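Local coordinates for Lmo0135 protein (Listeria monocytogenes EGD-e, PDB 5ISU) that probably binds peptides outside the cell membrane as the substrate-binding component of an ABC transporter, at residues I103-T106 / K107-S110; H157-E160 / G161-N164; A220-A223 / L224-G227. All blocks are in the same frame, centred on the assembly; numbering follows the deposited sequence.

Contact 1. Residues I103-T106 / K107-S110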
ATOM      1  N   ILE A 103     -11.433  -0.576  18.015  1.00 52.11           N
ATOM      2  CA  ILE A 103     -10.162  -1.127  17.486  1.00 52.02           C
ATOM      3  C   ILE A 103      -9.289  -1.631  18.643  1.00 54.80           C
ATOM      4  O   ILE A 103      -8.605  -2.664  18.525  1.00 54.36           O
ATOM      5  CB  ILE A 103      -9.371  -0.079  16.666  1.00 50.79           C
ATOM      6  CG1 ILE A 103     -10.097   0.229  15.352  1.00 50.39           C
ATOM      7  CG2 ILE A 103      -7.968  -0.585  16.330  1.00 51.37           C
ATOM      8  CD1 ILE A 103      -9.452   1.331  14.533  1.00 47.84           C
ATOM      9  N   LEU A 104      -9.288  -0.882  19.746  1.00 55.49           N
ATOM     10  CA  LEU A 104      -8.513  -1.269  20.927  1.00 59.25           C
ATOM     11  C   LEU A 104      -9.031  -2.549  21.567  1.00 62.81           C
ATOM     12  O   LEU A 104      -8.269  -3.303  22.160  1.00 66.93           O
ATOM     13  CB  LEU A 104      -8.509  -0.144  21.976  1.00 59.87           C
ATOM     14  CG  LEU A 104      -7.627   1.078  21.695  1.00 59.03           C
ATOM     15  CD1 LEU A 104      -7.868   2.154  22.744  1.00 58.86           C
ATOM     16  CD2 LEU A 104      -6.151   0.686  21.653  1.00 60.43           C
ATOM     17  N   ASP A 105     -10.332  -2.771  21.451  1.00 65.72           N
ATOM     18  CA  ASP A 105     -10.990  -3.929  22.039  1.00 66.57           C
ATOM     19  C   ASP A 105     -10.451  -5.201  21.371  1.00 65.27           C
ATOM     20  O   ASP A 105     -10.754  -5.485  20.209  1.00 60.22           O
ATOM     21  CB  ASP A 105     -12.503  -3.782  21.850  1.00 71.04           C
ATOM     22  CG  ASP A 105     -13.304  -4.739  22.687  1.00 77.09           C
ATOM     23  OD1 ASP A 105     -12.714  -5.457  23.515  1.00 85.39           O
ATOM     24  OD2 ASP A 105     -14.544  -4.748  22.524  1.00 80.60           O
ATOM     25  N   THR A 106      -9.635  -5.948  22.122  1.00 64.93           N
ATOM     26  CA  THR A 106      -8.983  -7.167  21.633  1.00 64.70           C
ATOM     27  C   THR A 106      -9.937  -8.223  21.074  1.00 65.69           C
ATOM     28  O   THR A 106      -9.579  -8.910  20.112  1.00 66.13           O
ATOM     29  CB  THR A 106      -8.082  -7.813  22.721  1.00 67.09           C
ATOM     30  OG1 THR A 106      -8.798  -7.871  23.954  1.00 67.85           O
ATOM     31  CG2 THR A 106      -6.799  -7.004  22.936  1.00 65.57           C
ATOM     32  N   LYS A 107     -11.138  -8.353  21.651  1.00 66.73           N
ATOM     33  CA  LYS A 107     -12.103  -9.350  21.152  1.00 68.28           C
ATOM     34  C   LYS A 107     -12.558  -9.095  19.690  1.00 66.03           C
ATOM     35  O   LYS A 107     -13.029 -10.021  19.022  1.00 64.29           O
ATOM     36  CB  LYS A 107     -13.337  -9.460  22.068  1.00 73.53           C
ATOM     37  CG  LYS A 107     -14.221  -8.217  22.144  1.00 73.84           C
ATOM     38  CD  LYS A 107     -15.437  -8.397  23.061  1.00 78.23           C
ATOM     39  CE  LYS A 107     -16.473  -9.356  22.478  1.00 81.43           C
ATOM     40  NZ  LYS A 107     -17.739  -9.446  23.274  1.00 84.79           N
ATOM     41  N   GLN A 108     -12.405  -7.862  19.192  1.00 62.54           N
ATOM     42  CA  GLN A 108     -12.820  -7.539  17.817  1.00 61.29           C
ATOM     43  C   GLN A 108     -11.786  -7.965  16.750  1.00 63.03           C
ATOM     44  O   GLN A 108     -12.105  -7.948  15.548  1.00 61.13           O
ATOM     45  CB  GLN A 108     -13.141  -6.034  17.677  1.00 57.60           C
ATOM     46  CG  GLN A 108     -14.275  -5.513  18.567  1.00 57.87           C
ATOM     47  CD  GLN A 108     -15.649  -6.123  18.268  1.00 59.18           C
ATOM     48  OE1 GLN A 108     -15.858  -6.778  17.236  1.00 57.93           O
ATOM     49  NE2 GLN A 108     -16.598  -5.901  19.179  1.00 60.19           N
ATOM     50  N   ASN A 109     -10.568  -8.340  17.182  1.00 64.12           N
ATOM     51  CA  ASN A 109      -9.490  -8.762  16.265  1.00 64.40           C
ATOM     52  C   ASN A 109      -9.243  -7.773  15.123  1.00 60.33           C
ATOM     53  O   ASN A 109      -9.199  -8.184  13.954  1.00 61.86           O
ATOM     54  CB  ASN A 109      -9.788 -10.138  15.644  1.00 67.69           C
ATOM     55  CG  ASN A 109      -9.748 -11.273  16.646  1.00 73.88           C
ATOM     56  OD1 ASN A 109      -8.921 -11.299  17.574  1.00 74.34           O
ATOM     57  ND2 ASN A 109     -10.615 -12.264  16.425  1.00 76.92           N
ATOM     58  N   SER A 110      -9.115  -6.487  15.438  1.00 56.66           N
ATOM     59  CA  SER A 110      -8.842  -5.488  14.390  1.00 54.17           C
ATOM     60  C   SER A 110      -7.371  -5.535  14.004  1.00 52.98           C
ATOM     61  O   SER A 110      -6.525  -5.421  14.873  1.00 49.59           O
ATOM     62  CB  SER A 110      -9.196  -4.053  14.819  1.00 53.53           C
ATOM     63  OG  SER A 110      -8.997  -3.138  13.714  1.00 52.39           O
TER
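D105 and T106 meet K107, Q108 and N109 in a local turn contact, where the chain leaves helix 93-104 and makes a short 3-10 segment before strand 117-118. Two successive i to i+3 backbone bonds hold it. Q108 N donates to D105 O at 3.1 Å, and N109 N donates to T106 O at 3.1 Å with an N-H...O angle of 160°. D105 and K107 send their side chains the same way, side by side. A chi1 of -166° swings the D105 carboxylate away from its own amide and along the lysine methylenes, with D105 OD1 3.4 Å from K107 CG. The charged ends themselves stay apart, D105 OD2 being 5.7 Å from K107 NZ, and the ammonium forms a salt bridge with E163 instead. Q108 is buried; its CB packs 3.5 Å from D105 O, while OE1 accepts from the backbone N of I165 and NE2 makes a weak hydrogen bond to V162 O. At the far end the chain folds back on the helix, so that S110 OG lies 3.8 Å from I103 CG2; this hydroxyl is hydrogen-bonded to N34 O. N109, with positive phi (51°), turns the chain out of the 3-10 segment. Such consecutive i to i+3 bonds, starting at D105, one residue beyond the end of an alpha-helix, are characteristic of a 3-10 turn leading from helix into loop.

Contact 2. Residues H157-E160 / G161-N164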
ATOM      1  N   HIS A 157     -23.925   4.634  16.469  1.00 53.67           N
ATOM      2  CA  HIS A 157     -25.334   4.230  16.506  1.00 55.35           C
ATOM      3  C   HIS A 157     -25.620   2.885  15.792  1.00 55.90           C
ATOM      4  O   HIS A 157     -26.624   2.236  16.063  1.00 56.11           O
ATOM      5  CB  HIS A 157     -26.248   5.344  15.967  1.00 56.76           C
ATOM      6  CG  HIS A 157     -26.209   5.504  14.478  1.00 54.33           C
ATOM      7  ND1 HIS A 157     -25.230   6.225  13.830  1.00 49.51           N
ATOM      8  CD2 HIS A 157     -27.045   5.049  13.516  1.00 52.55           C
ATOM      9  CE1 HIS A 157     -25.450   6.183  12.529  1.00 49.30           C
ATOM     10  NE2 HIS A 157     -26.553   5.489  12.312  1.00 50.15           N
ATOM     11  N   ILE A 158     -24.722   2.477  14.901  1.00 56.81           N
ATOM     12  CA  ILE A 158     -24.853   1.216  14.164  1.00 56.33           C
ATOM     13  C   ILE A 158     -24.140   0.051  14.870  1.00 54.35           C
ATOM     14  O   ILE A 158     -24.708  -1.025  15.008  1.00 57.04           O
ATOM     15  CB  ILE A 158     -24.246   1.334  12.736  1.00 56.15           C
ATOM     16  CG1 ILE A 158     -24.952   2.421  11.903  1.00 58.26           C
ATOM     17  CG2 ILE A 158     -24.295   0.004  11.989  1.00 56.30           C
ATOM     18  CD1 ILE A 158     -26.433   2.210  11.678  1.00 59.67           C
ATOM     19  N   PHE A 159     -22.898   0.255  15.289  1.00 52.54           N
ATOM     20  CA  PHE A 159     -22.098  -0.844  15.893  1.00 54.70           C
ATOM     21  C   PHE A 159     -21.995  -0.928  17.426  1.00 58.60           C
ATOM     22  O   PHE A 159     -21.433  -1.884  17.942  1.00 61.49           O
ATOM     23  CB  PHE A 159     -20.713  -0.874  15.270  1.00 50.69           C
ATOM     24  CG  PHE A 159     -20.731  -1.166  13.805  1.00 49.05           C
ATOM     25  CD1 PHE A 159     -20.869  -2.467  13.355  1.00 49.88           C
ATOM     26  CD2 PHE A 159     -20.600  -0.143  12.875  1.00 47.33           C
ATOM     27  CE1 PHE A 159     -20.878  -2.752  11.996  1.00 51.11           C
ATOM     28  CE2 PHE A 159     -20.608  -0.413  11.524  1.00 46.65           C
ATOM     29  CZ  PHE A 159     -20.747  -1.720  11.076  1.00 47.71           C
ATOM     30  N   GLU A 160     -22.534   0.047  18.146  1.00 62.21           N
ATOM     31  CA  GLU A 160     -22.536   0.009  19.603  1.00 68.00           C
ATOM     32  C   GLU A 160     -23.298  -1.245  20.087  1.00 69.95           C
ATOM     33  O   GLU A 160     -24.432  -1.483  19.670  1.00 69.21           O
ATOM     34  CB  GLU A 160     -23.210   1.274  20.130  1.00 73.88           C
ATOM     35  CG  GLU A 160     -23.231   1.443  21.640  1.00 82.12           C
ATOM     36  CD  GLU A 160     -23.936   2.726  22.049  1.00 86.12           C
ATOM     37  OE1 GLU A 160     -25.011   3.020  21.477  1.00 85.07           O
ATOM     38  OE2 GLU A 160     -23.420   3.430  22.950  1.00 91.28           O
ATOM     39  N   GLY A 161     -22.658  -2.052  20.934  1.00 71.20           N
ATOM     40  CA  GLY A 161     -23.268  -3.280  21.457  1.00 72.93           C
ATOM     41  C   GLY A 161     -23.179  -4.500  20.542  1.00 73.80           C
ATOM     42  O   GLY A 161     -23.790  -5.535  20.826  1.00 76.07           O
ATOM     43  N   VAL A 162     -22.465  -4.380  19.423  1.00 72.24           N
ATOM     44  CA  VAL A 162     -22.267  -5.521  18.525  1.00 71.81           C
ATOM     45  C   VAL A 162     -21.028  -6.259  19.024  1.00 71.43           C
ATOM     46  O   VAL A 162     -19.952  -5.662  19.127  1.00 70.14           O
ATOM     47  CB  VAL A 162     -22.078  -5.088  17.062  1.00 70.16           C
ATOM     48  CG1 VAL A 162     -21.669  -6.278  16.198  1.00 71.26           C
ATOM     49  CG2 VAL A 162     -23.354  -4.440  16.527  1.00 70.19           C
ATOM     50  N   GLU A 163     -21.177  -7.548  19.324  1.00 73.68           N
ATOM     51  CA  GLU A 163     -20.068  -8.337  19.861  1.00 75.92           C
ATOM     52  C   GLU A 163     -18.981  -8.673  18.856  1.00 73.48           C
ATOM     53  O   GLU A 163     -17.805  -8.667  19.213  1.00 75.52           O
ATOM     54  CB  GLU A 163     -20.558  -9.632  20.497  1.00 82.22           C
ATOM     55  CG  GLU A 163     -21.500  -9.448  21.673  1.00 86.34           C
ATOM     56  CD  GLU A 163     -21.432 -10.623  22.632  1.00 93.63           C
ATOM     57  OE1 GLU A 163     -20.289 -11.002  22.972  1.00 98.51           O
ATOM     58  OE2 GLU A 163     -22.490 -11.145  23.076  1.00 95.48           O
ATOM     59  N   ASN A 164     -19.367  -9.020  17.627  1.00 72.20           N
ATOM     60  CA  ASN A 164     -18.395  -9.325  16.566  1.00 69.37           C
ATOM     61  C   ASN A 164     -18.689  -8.433  15.357  1.00 64.62           C
ATOM     62  O   ASN A 164     -19.555  -8.731  14.528  1.00 63.55           O
ATOM     63  CB  ASN A 164     -18.402 -10.812  16.190  1.00 71.35           C
ATOM     64  CG  ASN A 164     -17.273 -11.178  15.226  1.00 70.15           C
ATOM     65  OD1 ASN A 164     -16.834 -10.356  14.412  1.00 65.27           O
ATOM     66  ND2 ASN A 164     -16.803 -12.419  15.311  1.00 71.58           N
TER
HETATM   67  O   HOH W   1     -19.176  -2.706  19.732  1.00 54.61           O
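F159 to V162 form a type II beta turn that takes the chain off the end of the short helix 156-159 and into the loop leading to strand 180-186. The turn is closed by V162 N donating to F159 O at 3.1 Å, with an N-H...O angle of 157°. E160 and G161 occupy the two corners. G161 has a positive phi of 83°, a conformation that favours glycine at the third position of this turn. The side chain of V162 turns back over the turn: its CB sits 3.4 Å from F159 O, and CG2, placed beside the backbone N by chi1 of 172°, approaches the same oxygen to 3.5 Å. That methyl also reaches the F159 ring obliquely, V162 CG2 lying 4.5 Å from F159 CD1, a loose apolar contact. The buried phenyl ring carries I158 CG2 over one face, toward the rim, 3.7 Å above its plane, and the F159 side chain also touches N32 and N171. E160 stretches away as an extended chain, and its carboxylate forms a salt bridge with K156, at the start of helix 156-159. F159 O has a second partner besides the turn amide: a water donates to it at 3.0 Å and also to V162 O at 3.1 Å, bridging the two carbonyls.

Contact 3. Residues A220-A223 / L224-G227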
ATOM      1  N   ALA A 220     -12.335  -7.761 -19.938  1.00 46.16           N
ATOM      2  CA  ALA A 220     -12.564  -6.490 -19.250  1.00 46.55           C
ATOM      3  C   ALA A 220     -12.225  -5.305 -20.151  1.00 45.57           C
ATOM      4  O   ALA A 220     -12.949  -4.319 -20.168  1.00 46.18           O
ATOM      5  CB  ALA A 220     -11.759  -6.427 -17.956  1.00 46.44           C
ATOM      6  N   ASN A 221     -11.118  -5.413 -20.884  1.00 46.61           N
ATOM      7  CA  ASN A 221     -10.672  -4.347 -21.791  1.00 47.23           C
ATOM      8  C   ASN A 221     -11.631  -4.189 -22.963  1.00 46.51           C
ATOM      9  O   ASN A 221     -11.856  -3.068 -23.438  1.00 45.76           O
ATOM     10  CB  ASN A 221      -9.228  -4.576 -22.253  1.00 48.63           C
ATOM     11  CG  ASN A 221      -8.208  -4.354 -21.126  1.00 50.21           C
ATOM     12  OD1 ASN A 221      -8.500  -3.691 -20.122  1.00 50.40           O
ATOM     13  ND2 ASN A 221      -6.998  -4.877 -21.308  1.00 51.05           N
ATOM     14  N   LEU A 222     -12.206  -5.300 -23.410  1.00 46.10           N
ATOM     15  CA  LEU A 222     -13.214  -5.238 -24.456  1.00 49.03           C
ATOM     16  C   LEU A 222     -14.486  -4.520 -23.912  1.00 49.40           C
ATOM     17  O   LEU A 222     -15.100  -3.690 -24.611  1.00 47.48           O
ATOM     18  CB  LEU A 222     -13.564  -6.628 -24.961  1.00 50.17           C
ATOM     19  CG  LEU A 222     -14.552  -6.611 -26.109  1.00 53.28           C
ATOM     20  CD1 LEU A 222     -13.995  -5.791 -27.269  1.00 54.83           C
ATOM     21  CD2 LEU A 222     -14.891  -8.033 -26.529  1.00 55.45           C
ATOM     22  N   ALA A 223     -14.859  -4.829 -22.664  1.00 48.13           N
ATOM     23  CA  ALA A 223     -16.026  -4.187 -22.041  1.00 47.32           C
ATOM     24  C   ALA A 223     -15.804  -2.665 -21.976  1.00 45.87           C
ATOM     25  O   ALA A 223     -16.729  -1.877 -22.198  1.00 47.39           O
ATOM     26  CB  ALA A 223     -16.292  -4.761 -20.651  1.00 46.52           C
ATOM     27  N   LEU A 224     -14.566  -2.280 -21.703  1.00 42.53           N
ATOM     28  CA  LEU A 224     -14.180  -0.887 -21.644  1.00 44.96           C
ATOM     29  C   LEU A 224     -14.321  -0.225 -23.016  1.00 45.90           C
ATOM     30  O   LEU A 224     -14.830   0.879 -23.129  1.00 45.54           O
ATOM     31  CB  LEU A 224     -12.728  -0.762 -21.137  1.00 44.89           C
ATOM     32  CG  LEU A 224     -12.105   0.630 -21.226  1.00 45.13           C
ATOM     33  CD1 LEU A 224     -12.837   1.587 -20.292  1.00 45.12           C
ATOM     34  CD2 LEU A 224     -10.620   0.552 -20.911  1.00 45.65           C
ATOM     35  N   GLN A 225     -13.835  -0.907 -24.041  1.00 49.12           N
ATOM     36  CA  GLN A 225     -13.927  -0.428 -25.414  1.00 52.42           C
ATOM     37  C   GLN A 225     -15.379  -0.219 -25.846  1.00 55.66           C
ATOM     38  O   GLN A 225     -15.694   0.792 -26.495  1.00 56.83           O
ATOM     39  CB  GLN A 225     -13.246  -1.425 -26.354  1.00 53.37           C
ATOM     40  CG  GLN A 225     -13.430  -1.139 -27.836  1.00 56.66           C
ATOM     41  CD  GLN A 225     -12.808  -2.215 -28.715  1.00 58.92           C
ATOM     42  OE1 GLN A 225     -11.884  -2.930 -28.306  1.00 58.25           O
ATOM     43  NE2 GLN A 225     -13.301  -2.324 -29.933  1.00 61.87           N
ATOM     44  N   ASN A 226     -16.258  -1.159 -25.484  1.00 55.03           N
ATOM     45  CA  ASN A 226     -17.688  -1.074 -25.848  1.00 56.80           C
ATOM     46  C   ASN A 226     -18.551  -0.212 -24.900  1.00 54.57           C
ATOM     47  O   ASN A 226     -19.767  -0.255 -24.983  1.00 55.75           O
ATOM     48  CB  ASN A 226     -18.286  -2.487 -25.940  1.00 58.94           C
ATOM     49  CG  ASN A 226     -17.554  -3.373 -26.938  1.00 60.71           C
ATOM     50  OD1 ASN A 226     -16.778  -2.895 -27.767  1.00 60.86           O
ATOM     51  ND2 ASN A 226     -17.783  -4.678 -26.843  1.00 62.28           N
ATOM     52  N   GLY A 227     -17.932   0.531 -23.982  1.00 54.11           N
ATOM     53  CA  GLY A 227     -18.679   1.388 -23.052  1.00 54.09           C
ATOM     54  C   GLY A 227     -19.457   0.694 -21.936  1.00 54.13           C
ATOM     55  O   GLY A 227     -20.295   1.327 -21.291  1.00 53.31           O
TER
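L222 meets both Q225 and N226 in the last turn of helix 217-225, where three successive i to i+4 bonds pair the backbone. L224 N donates to A220 O, Q225 N to N221 O at 3.0 Å, and N226 N to L222 O at 2.9 Å. The side chains of Q225 and N226 also lie close to L222 O: Q225 CB comes within 3.4 Å, and the CG of the N226 amide lies 3.4 Å from the same oxygen. A Schellman motif then terminates the helix. G227, with a positive phi of 73°, is its C-prime residue; G227 N donates to L224 O at 3.2 Å, while A223 O takes the amide of E228 and is thus used past the point where regular helical pairing stops. The A223 backbone is also hydrogen-bonded with I229. On the exposed side L222 runs at a slant across both Q225 and N226. L222 CG stands anti to the backbone N (chi1 -177°), which carries CD1 to 3.7 Å from Q225 OE1, and L222 CG also reaches N226 ND2 at 3.8 Å; the methyl and methine pack against the two amides. The buried side includes L224, whose side chain packs on K232 of strand 231-233. N221 OD1 accepts a hydrogen bond from K232 NZ, and the N221 side chain also touches V242 of helix 239-245.

All three contacts are chain turns at helix ends, and each exit differs; contacts 2 and 3 place a glycine at positive phi, contact 1 an asparagine. Contacts 1 and 2 are neighbours, with centres about 12 Å apart, tied by the K107-E163 salt bridge and by Q108 against the 161-164 loop. Contact 3 lies apart, its centre about 42 Å from that of contact 1, and packs on strand 231-233 and helix 239-245. Contact 2 is a surface contact; contacts 1 and 3 are partly buried. Polar groups are met differently: by side-chain and backbone partners from elsewhere in contact 1, by a bridging water in contact 2, and largely by the helix backbone in contact 3.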